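PDB 3O8S: ADP-ribose pyrophosphatase from Streptococcus suis, which probably hydrolyses ADP-ribose or a related nucleoside diphosphate linked to another moiety, as a Nudix-family pyrophosphatase. Local coordinates for residues K183-A186 with E187-A190; L191-E194 with A195-S198; Q160-S163 with E164-A167; E199-E202 with T203-D206. One frame throughout, in Å; residues are numbered along the deposited sequence.

Contact 1 of 4, residues K183-A186 with E187-A190. With EDO (1,2-ethanediol), chain F.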
loop_
_atom_site.group_PDB
_atom_site.type_symbol
_atom_site.label_atom_id
_atom_site.label_comp_id
_atom_site.label_asym_id
_atom_site.label_seq_id
_atom_site.Cartn_x
_atom_site.Cartn_y
_atom_site.Cartn_z
ATOM N N LYS A 183 -3.668 -8.146 15.054
ATOM C CA LYS A 183 -2.488 -8.041 14.195
ATOM C C LYS A 183 -2.671 -8.827 12.904
ATOM O O LYS A 183 -2.329 -8.318 11.841
ATOM C CB LYS A 183 -1.225 -8.513 14.934
ATOM C CG LYS A 183 -0.755 -7.482 15.936
ATOM C CD LYS A 183 0.463 -7.916 16.688
ATOM C CE LYS A 183 0.892 -6.783 17.576
ATOM N NZ LYS A 183 2.024 -7.168 18.435
ATOM N N ASN A 184 -3.216 -10.053 12.983
ATOM C CA ASN A 184 -3.439 -10.885 11.801
ATOM C C ASN A 184 -4.483 -11.967 12.061
ATOM O O ASN A 184 -4.353 -12.727 13.013
ATOM C CB ASN A 184 -2.109 -11.535 11.304
ATOM C CG ASN A 184 -1.166 -11.944 12.425
ATOM O OD1 ASN A 184 -0.074 -11.406 12.560
ATOM N ND2 ASN A 184 -1.581 -12.854 13.298
ATOM N N THR A 185 -5.503 -12.047 11.197
ATOM C CA THR A 185 -6.531 -13.090 11.249
ATOM C C THR A 185 -6.030 -14.316 10.459
ATOM O O THR A 185 -5.084 -14.194 9.663
ATOM C CB THR A 185 -7.858 -12.571 10.650
ATOM O OG1 THR A 185 -7.613 -12.204 9.295
ATOM C CG2 THR A 185 -8.459 -11.387 11.420
ATOM N N ALA A 186 -6.690 -15.484 10.641
ATOM C CA ALA A 186 -6.372 -16.719 9.899
ATOM C C ALA A 186 -6.605 -16.489 8.383
ATOM O O ALA A 186 -5.814 -16.936 7.544
ATOM C CB ALA A 186 -7.232 -17.870 10.420
ATOM N N GLU A 187 -7.638 -15.691 8.064
ATOM C CA GLU A 187 -8.053 -15.285 6.723
ATOM C C GLU A 187 -6.923 -14.513 6.032
ATOM O O GLU A 187 -6.590 -14.822 4.875
ATOM C CB GLU A 187 -9.336 -14.432 6.789
ATOM C CG GLU A 187 -10.594 -15.168 7.251
ATOM C CD GLU A 187 -10.774 -15.506 8.727
ATOM O OE1 GLU A 187 -10.406 -14.679 9.593
ATOM O OE2 GLU A 187 -11.337 -16.588 9.016
ATOM N N GLN A 188 -6.298 -13.541 6.750
ATOM C CA GLN A 188 -5.166 -12.759 6.214
ATOM C C GLN A 188 -3.944 -13.644 5.976
ATOM O O GLN A 188 -3.268 -13.458 4.971
ATOM C CB GLN A 188 -4.811 -11.563 7.115
ATOM C CG GLN A 188 -5.903 -10.471 7.069
ATOM C CD GLN A 188 -5.842 -9.453 8.186
ATOM O OE1 GLN A 188 -5.210 -9.648 9.224
ATOM N NE2 GLN A 188 -6.498 -8.324 7.990
ATOM N N LEU A 189 -3.683 -14.630 6.851
ATOM C CA LEU A 189 -2.563 -15.581 6.667
ATOM C C LEU A 189 -2.810 -16.446 5.437
ATOM O O LEU A 189 -1.885 -16.649 4.653
ATOM C CB LEU A 189 -2.357 -16.476 7.902
ATOM C CG LEU A 189 -2.054 -15.776 9.218
ATOM C CD1 LEU A 189 -1.600 -16.777 10.272
ATOM C CD2 LEU A 189 -1.044 -14.651 9.044
ATOM N N ALA A 190 -4.078 -16.924 5.256
ATOM C CA ALA A 190 -4.506 -17.713 4.094
ATOM C C ALA A 190 -4.347 -16.875 2.806
ATOM O O ALA A 190 -3.831 -17.384 1.803
ATOM C CB ALA A 190 -5.943 -18.190 4.272
HETATM C C1 EDO F . 5.919 -8.567 17.469
HETATM O O1 EDO F . 6.111 -7.175 17.742
HETATM C C2 EDO F . 5.207 -8.717 16.133
HETATM O O2 EDO F . 3.792 -8.672 16.327
HETATM O O HOH W 1 -9.153 -15.538 12.525
#
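T185 and Q188 reach for each other's backbone at the first turn of helix 186-197, their side chains crossing at a slant. T185 is the N-cap: its OG1 accepts from Q188 N at 3.2 Å. With chi1 at 60°, OG1 stands between the backbone N and the carbonyl carbon of T185, turned to Q188 N. Q188 returns the bond: its extended side chain lays the amide beside the cap, where T185 N donates to Q188 OE1 at 3.1 Å. That N-H comes from above the plane of the amide, 41° out of it. The two reciprocal bonds make a capping box. They lay the aliphatic part of Q188 against the threonine hydroxyl, with CG 3.3 Å from T185 OG1, while Q188 NE2 is held by N137. E187 folds back at chi2 (75°), bringing its OE1 to 3.5 Å from T185 CB beside the helix start, where a carboxylate would probably be favoured by the helix dipole. L189 N donates to T185 O, and L189 CD2 lies 4.0 Å from N184 CB on the buried side. N184 OD1 is bound to L95 N, and K183 pairs with E88, its NZ also donating to an ethanediol. L189 packs on I83 and L85 of strand 82-87 and on L95, so the helix start is seated against strands 82-87 and 93-99.

Contact 2 of 4, residues L191-E194 with A195-S198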
loop_
_atom_site.group_PDB
_atom_site.type_symbol
_atom_site.label_atom_id
_atom_site.label_comp_id
_atom_site.label_asym_id
_atom_site.label_seq_id
_atom_site.Cartn_x
_atom_site.Cartn_y
_atom_site.Cartn_z
ATOM N N LEU A 191 -4.655 -15.571 2.879
ATOM C CA LEU A 191 -4.453 -14.647 1.754
ATOM C C LEU A 191 -2.955 -14.556 1.386
ATOM O O LEU A 191 -2.599 -14.613 0.203
ATOM C CB LEU A 191 -5.027 -13.240 2.060
ATOM C CG LEU A 191 -5.142 -12.292 0.838
ATOM C CD1 LEU A 191 -6.302 -12.733 -0.096
ATOM C CD2 LEU A 191 -5.289 -10.810 1.274
ATOM N N CYS A 192 -2.085 -14.447 2.402
ATOM C CA CYS A 192 -0.626 -14.412 2.205
ATOM C C CYS A 192 -0.129 -15.705 1.546
ATOM O O CYS A 192 0.672 -15.623 0.612
ATOM C CB CYS A 192 0.084 -14.153 3.531
ATOM S SG CYS A 192 -0.194 -12.495 4.203
ATOM N N LEU A 193 -0.656 -16.896 1.971
ATOM C CA LEU A 193 -0.279 -18.190 1.359
ATOM C C LEU A 193 -0.660 -18.222 -0.129
ATOM O O LEU A 193 0.163 -18.603 -0.977
ATOM C CB LEU A 193 -0.910 -19.376 2.108
ATOM C CG LEU A 193 -0.685 -20.796 1.521
ATOM C CD1 LEU A 193 0.795 -21.165 1.468
ATOM C CD2 LEU A 193 -1.438 -21.826 2.305
ATOM N N GLU A 194 -1.892 -17.783 -0.440
ATOM C CA GLU A 194 -2.389 -17.696 -1.804
ATOM C C GLU A 194 -1.454 -16.781 -2.639
ATOM O O GLU A 194 -1.083 -17.170 -3.739
ATOM C CB GLU A 194 -3.854 -17.209 -1.816
ATOM C CG GLU A 194 -4.546 -17.300 -3.170
ATOM C CD GLU A 194 -5.856 -16.535 -3.277
ATOM O OE1 GLU A 194 -6.544 -16.384 -2.237
ATOM O OE2 GLU A 194 -6.190 -16.081 -4.398
ATOM N N ALA A 195 -1.029 -15.613 -2.092
ATOM C CA ALA A 195 -0.072 -14.718 -2.768
ATOM C C ALA A 195 1.280 -15.415 -3.008
ATOM O O ALA A 195 1.843 -15.288 -4.105
ATOM C CB ALA A 195 0.139 -13.450 -1.956
ATOM N N SER A 196 1.772 -16.199 -2.027
ATOM C CA SER A 196 3.037 -16.919 -2.214
ATOM C C SER A 196 2.953 -17.998 -3.293
ATOM O O SER A 196 3.995 -18.344 -3.859
ATOM C CB SER A 196 3.521 -17.558 -0.911
ATOM O OG SER A 196 2.842 -18.768 -0.643
ATOM N N ARG A 197 1.741 -18.568 -3.531
ATOM C CA ARG A 197 1.521 -19.625 -4.521
ATOM C C ARG A 197 1.169 -19.089 -5.925
ATOM O O ARG A 197 1.080 -19.873 -6.866
ATOM C CB ARG A 197 0.395 -20.567 -4.055
ATOM C CG ARG A 197 0.795 -21.536 -2.932
ATOM C CD ARG A 197 -0.435 -22.212 -2.358
ATOM N NE ARG A 197 -0.106 -23.339 -1.472
ATOM C CZ ARG A 197 -0.979 -23.942 -0.663
ATOM N NH1 ARG A 197 -2.244 -23.534 -0.613
ATOM N NH2 ARG A 197 -0.592 -24.952 0.110
ATOM N N SER A 198 0.949 -17.789 -6.071
ATOM C CA SER A 198 0.477 -17.231 -7.333
ATOM C C SER A 198 1.574 -16.560 -8.142
ATOM O O SER A 198 2.295 -15.713 -7.611
ATOM C CB SER A 198 -0.644 -16.224 -7.057
ATOM O OG SER A 198 -1.684 -16.771 -6.262
#
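L193 and R197, one helical turn apart, meet side chain to side chain, and E194 holds the residues that follow through its carbonyl. The isobutyl group of L193 swings along the helix with CG anti to the backbone N (chi1 176°), which carries CD2 over one face of the R197 guanidinium, nearer its rim than its middle. The closest side-chain atoms of the two are L193 CD2 and R197 NH1, 3.5 Å apart. The arginine chain stays extended from CG to NE as it slants across the leucine, and its NH2 forms a salt bridge with D81. L193 O takes two donors: R197 N at 3.0 Å, and S196 OG at 2.7 Å, which sits in the carbonyl plane on a lone pair. E194 O accepts the hydroxyl of S198 instead, with OG at 2.6 Å and 41° out of the carbonyl plane, and only a weak bond from R197 N. A195 N and S196 N keep the regular helical bonds to L191 O and C192 O. Serine hydroxyls thus supplement the backbone bonding where helix 186-197 runs out, while the leucine provides a nonpolar support for the flat charged group and leaves the ionic pairing of R197 to D81.

Contact 3 of 4, residues Q160-S163 with E164-A167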
loop_
_atom_site.group_PDB
_atom_site.type_symbol
_atom_site.label_atom_id
_atom_site.label_comp_id
_atom_site.label_asym_id
_atom_site.label_seq_id
_atom_site.Cartn_x
_atom_site.Cartn_y
_atom_site.Cartn_z
ATOM N N GLN A 160 16.902 -15.293 17.606
ATOM C CA GLN A 160 17.866 -14.804 18.602
ATOM C C GLN A 160 17.158 -14.026 19.754
ATOM O O GLN A 160 16.141 -13.379 19.504
ATOM C CB GLN A 160 18.931 -13.907 17.935
ATOM C CG GLN A 160 19.873 -14.634 16.960
ATOM C CD GLN A 160 21.193 -15.064 17.561
ATOM O OE1 GLN A 160 21.332 -15.280 18.773
ATOM N NE2 GLN A 160 22.193 -15.232 16.708
ATOM N N PRO A 161 17.687 -14.038 21.002
ATOM C CA PRO A 161 17.037 -13.261 22.086
ATOM C C PRO A 161 16.872 -11.777 21.738
ATOM O O PRO A 161 17.742 -11.191 21.082
ATOM C CB PRO A 161 17.986 -13.433 23.271
ATOM C CG PRO A 161 18.743 -14.670 22.983
ATOM C CD PRO A 161 18.893 -14.737 21.493
ATOM N N ASN A 162 15.720 -11.197 22.111
ATOM C CA ASN A 162 15.372 -9.795 21.843
ATOM C C ASN A 162 14.280 -9.317 22.807
ATOM O O ASN A 162 13.681 -10.124 23.524
ATOM C CB ASN A 162 14.953 -9.578 20.372
ATOM C CG ASN A 162 13.688 -10.278 19.954
ATOM O OD1 ASN A 162 12.623 -9.669 19.837
ATOM N ND2 ASN A 162 13.777 -11.569 19.705
ATOM N N SER A 163 14.050 -7.994 22.829
ATOM C CA SER A 163 13.103 -7.295 23.701
ATOM C C SER A 163 11.654 -7.299 23.172
ATOM O O SER A 163 10.740 -6.894 23.900
ATOM C CB SER A 163 13.557 -5.849 23.878
ATOM O OG SER A 163 13.633 -5.193 22.621
ATOM N N GLU A 164 11.442 -7.735 21.927
ATOM C CA GLU A 164 10.114 -7.721 21.316
ATOM C C GLU A 164 9.409 -9.081 21.326
ATOM O O GLU A 164 8.198 -9.124 21.545
ATOM C CB GLU A 164 10.197 -7.209 19.865
ATOM C CG GLU A 164 10.360 -5.699 19.765
ATOM C CD GLU A 164 11.157 -5.205 18.573
ATOM O OE1 GLU A 164 10.675 -5.353 17.428
ATOM O OE2 GLU A 164 12.248 -4.628 18.788
ATOM N N THR A 165 10.128 -10.175 21.006
ATOM C CA THR A 165 9.534 -11.513 20.879
ATOM C C THR A 165 10.326 -12.528 21.675
ATOM O O THR A 165 11.466 -12.251 22.065
ATOM C CB THR A 165 9.420 -11.926 19.390
ATOM O OG1 THR A 165 10.722 -12.133 18.836
ATOM C CG2 THR A 165 8.620 -10.941 18.571
ATOM N N VAL A 166 9.722 -13.712 21.915
ATOM C CA VAL A 166 10.313 -14.744 22.790
ATOM C C VAL A 166 10.513 -16.105 22.080
ATOM O O VAL A 166 11.242 -16.947 22.596
ATOM C CB VAL A 166 9.487 -14.894 24.111
ATOM C CG1 VAL A 166 9.614 -13.642 24.975
ATOM C CG2 VAL A 166 8.008 -15.202 23.841
ATOM N N ALA A 167 9.897 -16.297 20.891
ATOM C CA ALA A 167 10.000 -17.507 20.054
ATOM C C ALA A 167 9.495 -17.232 18.635
ATOM O O ALA A 167 8.888 -16.189 18.376
ATOM C CB ALA A 167 9.215 -18.661 20.675
HETATM O O HOH W 2 13.814 -12.973 23.302
#
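The chain reverses tightly from N162 to T165, the backbone passing from an extended N162 through S163 and E164 to an extended T165. The N162 side chain fills the inside of the bend. Its CG stands between the backbone N and the carbonyl carbon (chi1 65°), which points the amide at the residues ahead. N162 OD1 accepts T165 N at 2.8 Å and E164 N at 3.1 Å, both N-H groups coming from the same face of the amide and nearly 40° above its plane. The bond from E164 N closes an Asx turn, the asparagine oxygen standing in for a backbone carbonyl, and T165 N adds a second bond to the same oxygen. The other end of the amide works in its own plane: N162 ND2 donates to T165 OG1 at 3.2 Å and to Q160 O at 3.0 Å. Four bonds therefore fix the rotation of this one amide and tie together the residues before and after the bend. T165 OG1 also bonds E117 O, linking the turn to the end of helix 106-118. A water accepts from N162 N at 2.9 Å and donates to T165 O at 2.8 Å, spanning the mouth of the turn. The E164 carboxylate lies close to the like-charged one of E117. Beyond the turn, V166 and A167 bond through their backbones to Q87, where the loop passes into strand 167-171 beside strand 82-87.

Contact 4 of 4, residues E199-E202 with T203-D206. With EDO (1,2-ethanediol), chain B; EDO (1,2-ethanediol), chain E.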
loop_
_atom_site.group_PDB
_atom_site.type_symbol
_atom_site.label_atom_id
_atom_site.label_comp_id
_atom_site.label_asym_id
_atom_site.label_seq_id
_atom_site.Cartn_x
_atom_site.Cartn_y
_atom_site.Cartn_z
ATOM N N GLU A 199 1.694 -16.916 -9.427
ATOM C CA GLU A 199 2.646 -16.253 -10.315
ATOM C C GLU A 199 2.224 -14.774 -10.466
ATOM O O GLU A 199 3.039 -13.869 -10.280
ATOM C CB GLU A 199 2.713 -16.957 -11.673
ATOM C CG GLU A 199 3.623 -16.246 -12.646
ATOM C CD GLU A 199 3.693 -16.913 -13.990
ATOM O OE1 GLU A 199 2.750 -16.740 -14.789
ATOM O OE2 GLU A 199 4.674 -17.645 -14.232
ATOM N N HIS A 200 0.930 -14.549 -10.699
ATOM C CA HIS A 200 0.365 -13.210 -10.784
ATOM C C HIS A 200 -0.459 -12.903 -9.551
ATOM O O HIS A 200 -1.175 -13.762 -9.063
ATOM C CB HIS A 200 -0.491 -13.064 -12.036
ATOM C CG HIS A 200 0.267 -13.372 -13.274
ATOM N ND1 HIS A 200 1.317 -12.578 -13.684
ATOM C CD2 HIS A 200 0.109 -14.383 -14.156
ATOM C CE1 HIS A 200 1.756 -13.122 -14.810
ATOM N NE2 HIS A 200 1.040 -14.191 -15.146
ATOM N N TRP A 201 -0.401 -11.664 -9.076
ATOM C CA TRP A 201 -1.163 -11.270 -7.902
ATOM C C TRP A 201 -1.722 -9.874 -8.036
ATOM O O TRP A 201 -0.995 -8.935 -8.340
ATOM C CB TRP A 201 -0.269 -11.349 -6.638
ATOM C CG TRP A 201 -1.013 -11.064 -5.361
ATOM C CD1 TRP A 201 -0.933 -9.935 -4.599
ATOM C CD2 TRP A 201 -1.956 -11.931 -4.704
ATOM N NE1 TRP A 201 -1.782 -10.030 -3.524
ATOM C CE2 TRP A 201 -2.422 -11.249 -3.562
ATOM C CE3 TRP A 201 -2.438 -13.231 -4.966
ATOM C CZ2 TRP A 201 -3.381 -11.803 -2.696
ATOM C CZ3 TRP A 201 -3.402 -13.772 -4.125
ATOM C CH2 TRP A 201 -3.851 -13.071 -2.993
ATOM N N GLU A 202 -3.001 -9.729 -7.717
ATOM C CA GLU A 202 -3.689 -8.454 -7.667
ATOM C C GLU A 202 -3.734 -8.039 -6.203
ATOM O O GLU A 202 -4.475 -8.647 -5.433
ATOM C CB GLU A 202 -5.108 -8.548 -8.274
ATOM C CG GLU A 202 -5.715 -7.173 -8.533
ATOM C CD GLU A 202 -5.140 -6.408 -9.714
ATOM O OE1 GLU A 202 -4.503 -7.033 -10.593
ATOM O OE2 GLU A 202 -5.292 -5.166 -9.742
ATOM N N THR A 203 -2.947 -6.992 -5.821
ATOM C CA THR A 203 -2.858 -6.501 -4.441
ATOM C C THR A 203 -4.242 -6.067 -3.963
ATOM O O THR A 203 -4.950 -5.315 -4.653
ATOM C CB THR A 203 -1.810 -5.400 -4.383
ATOM O OG1 THR A 203 -0.539 -6.002 -4.659
ATOM C CG2 THR A 203 -1.811 -4.636 -3.058
ATOM N N ARG A 204 -4.632 -6.568 -2.791
ATOM C CA ARG A 204 -5.966 -6.282 -2.259
ATOM C C ARG A 204 -5.956 -5.051 -1.436
ATOM O O ARG A 204 -5.001 -4.802 -0.721
ATOM C CB ARG A 204 -6.506 -7.461 -1.428
ATOM C CG ARG A 204 -6.416 -8.807 -2.136
ATOM C CD ARG A 204 -7.229 -8.873 -3.426
ATOM N NE ARG A 204 -6.636 -9.847 -4.337
ATOM C CZ ARG A 204 -6.962 -11.132 -4.377
ATOM N NH1 ARG A 204 -7.934 -11.599 -3.613
ATOM N NH2 ARG A 204 -6.326 -11.956 -5.191
ATOM N N PHE A 205 -7.040 -4.290 -1.484
ATOM C CA PHE A 205 -7.124 -3.085 -0.688
ATOM C C PHE A 205 -8.587 -2.746 -0.467
ATOM O O PHE A 205 -9.436 -3.219 -1.218
ATOM C CB PHE A 205 -6.329 -1.930 -1.356
ATOM C CG PHE A 205 -6.882 -1.374 -2.653
ATOM C CD1 PHE A 205 -6.813 -2.110 -3.835
ATOM C CD2 PHE A 205 -7.410 -0.090 -2.706
ATOM C CE1 PHE A 205 -7.295 -1.587 -5.042
ATOM C CE2 PHE A 205 -7.910 0.432 -3.912
ATOM C CZ PHE A 205 -7.843 -0.319 -5.074
ATOM N N ASP A 206 -8.899 -1.972 0.572
ATOM C CA ASP A 206 -10.292 -1.562 0.832
ATOM C C ASP A 206 -10.363 -0.138 1.393
ATOM O O ASP A 206 -9.307 0.530 1.438
ATOM C CB ASP A 206 -11.010 -2.556 1.769
ATOM C CG ASP A 206 -10.339 -2.879 3.098
ATOM O OD1 ASP A 206 -9.407 -2.144 3.498
ATOM O OD2 ASP A 206 -10.761 -3.847 3.743
ATOM O OXT ASP A 206 -11.480 0.336 1.709
HETATM C C1 EDO B . -1.861 -17.397 -10.404
HETATM O O1 EDO B . -1.147 -16.475 -11.251
HETATM C C2 EDO B . -1.411 -18.864 -10.572
HETATM O O2 EDO B . -0.011 -19.088 -10.282
HETATM C C1 EDO E . 2.794 -9.061 -13.279
HETATM O O1 EDO E . 1.922 -10.058 -12.733
HETATM C C2 EDO E . 3.544 -9.670 -14.456
HETATM O O2 EDO E . 4.207 -10.847 -13.984
HETATM O O HOH W 3 -1.496 -5.520 -8.045
HETATM O O HOH W 4 0.716 -7.131 -6.787
HETATM O O HOH W 5 -4.299 -4.030 -6.855
HETATM O O HOH W 6 -4.519 -12.176 -7.184
#
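The C-terminal tail leaves helix 186-197, runs along the subunit interface, of which it forms part, and enters the short strand 204-205; W201 and R204 brace it from within. The guanidinium of R204 lies flat on the W201 indole, planes 16° apart and centres 4.3 Å apart, an off-centre cation-pi stack. NH2 makes the nearest approach, 3.5 Å from W201 CH2 and displaced toward the rim of the ring. R204 turns back on itself at chi2 (-62°) to reach this place, and the same fold brings its NE to E202 O at 2.7 Å, almost along the carbonyl axis and close to the guanidinium plane. Stack and hydrogen bond together fix both the tilt and the rotation of the group. A water adds a third hold, accepting from R204 NH2 at 2.7 Å and from E202 N at 2.9 Å. Another water lies within hydrogen-bonding reach of W201 O and T203 OG1, between the backbone and the hydroxyl. The indole NE1 bonds V128 O, and T203 OG1 bonds V127 O, so the tail is pinned to strand 120-132. At the outer end, H200 ND1 shares a 2.8 Å hydrogen bond with an ethanediol in the plane of its ring. On the second subunit, H200 stacks on its counterpart H200 and E202 forms a salt bridge to R126. R204 bonds through its backbone to V128 and I130, so that the tail, while contributing to the subunit contact, adds a short, weakly bonded C-terminal strand parallel to 120-132 on the Nudix sheet.

Overall arrangement
Contacts 1 and 2 share helix 186-197, one at its capped start and the other where it ends, with centres 12 Å apart. Contact 4 carries the chain on and touches contact 2, W201 packing on A195 and E194, so helix end and the tail leading to strand 204-205 pack together. Contact 3 stands apart, about 27 Å from contact 2 between centres and on the opposite side of the chain's centre. Contact 1 lies nearest that centre; contact 3 is near the surface, in a loop with half its touching residues exposed. Both use side chains to satisfy backbone N-H groups; contact 2 uses hydroxyls on carbonyls; contact 4 relies on aromatic-cation stacking and alone is partly covered by the second subunit.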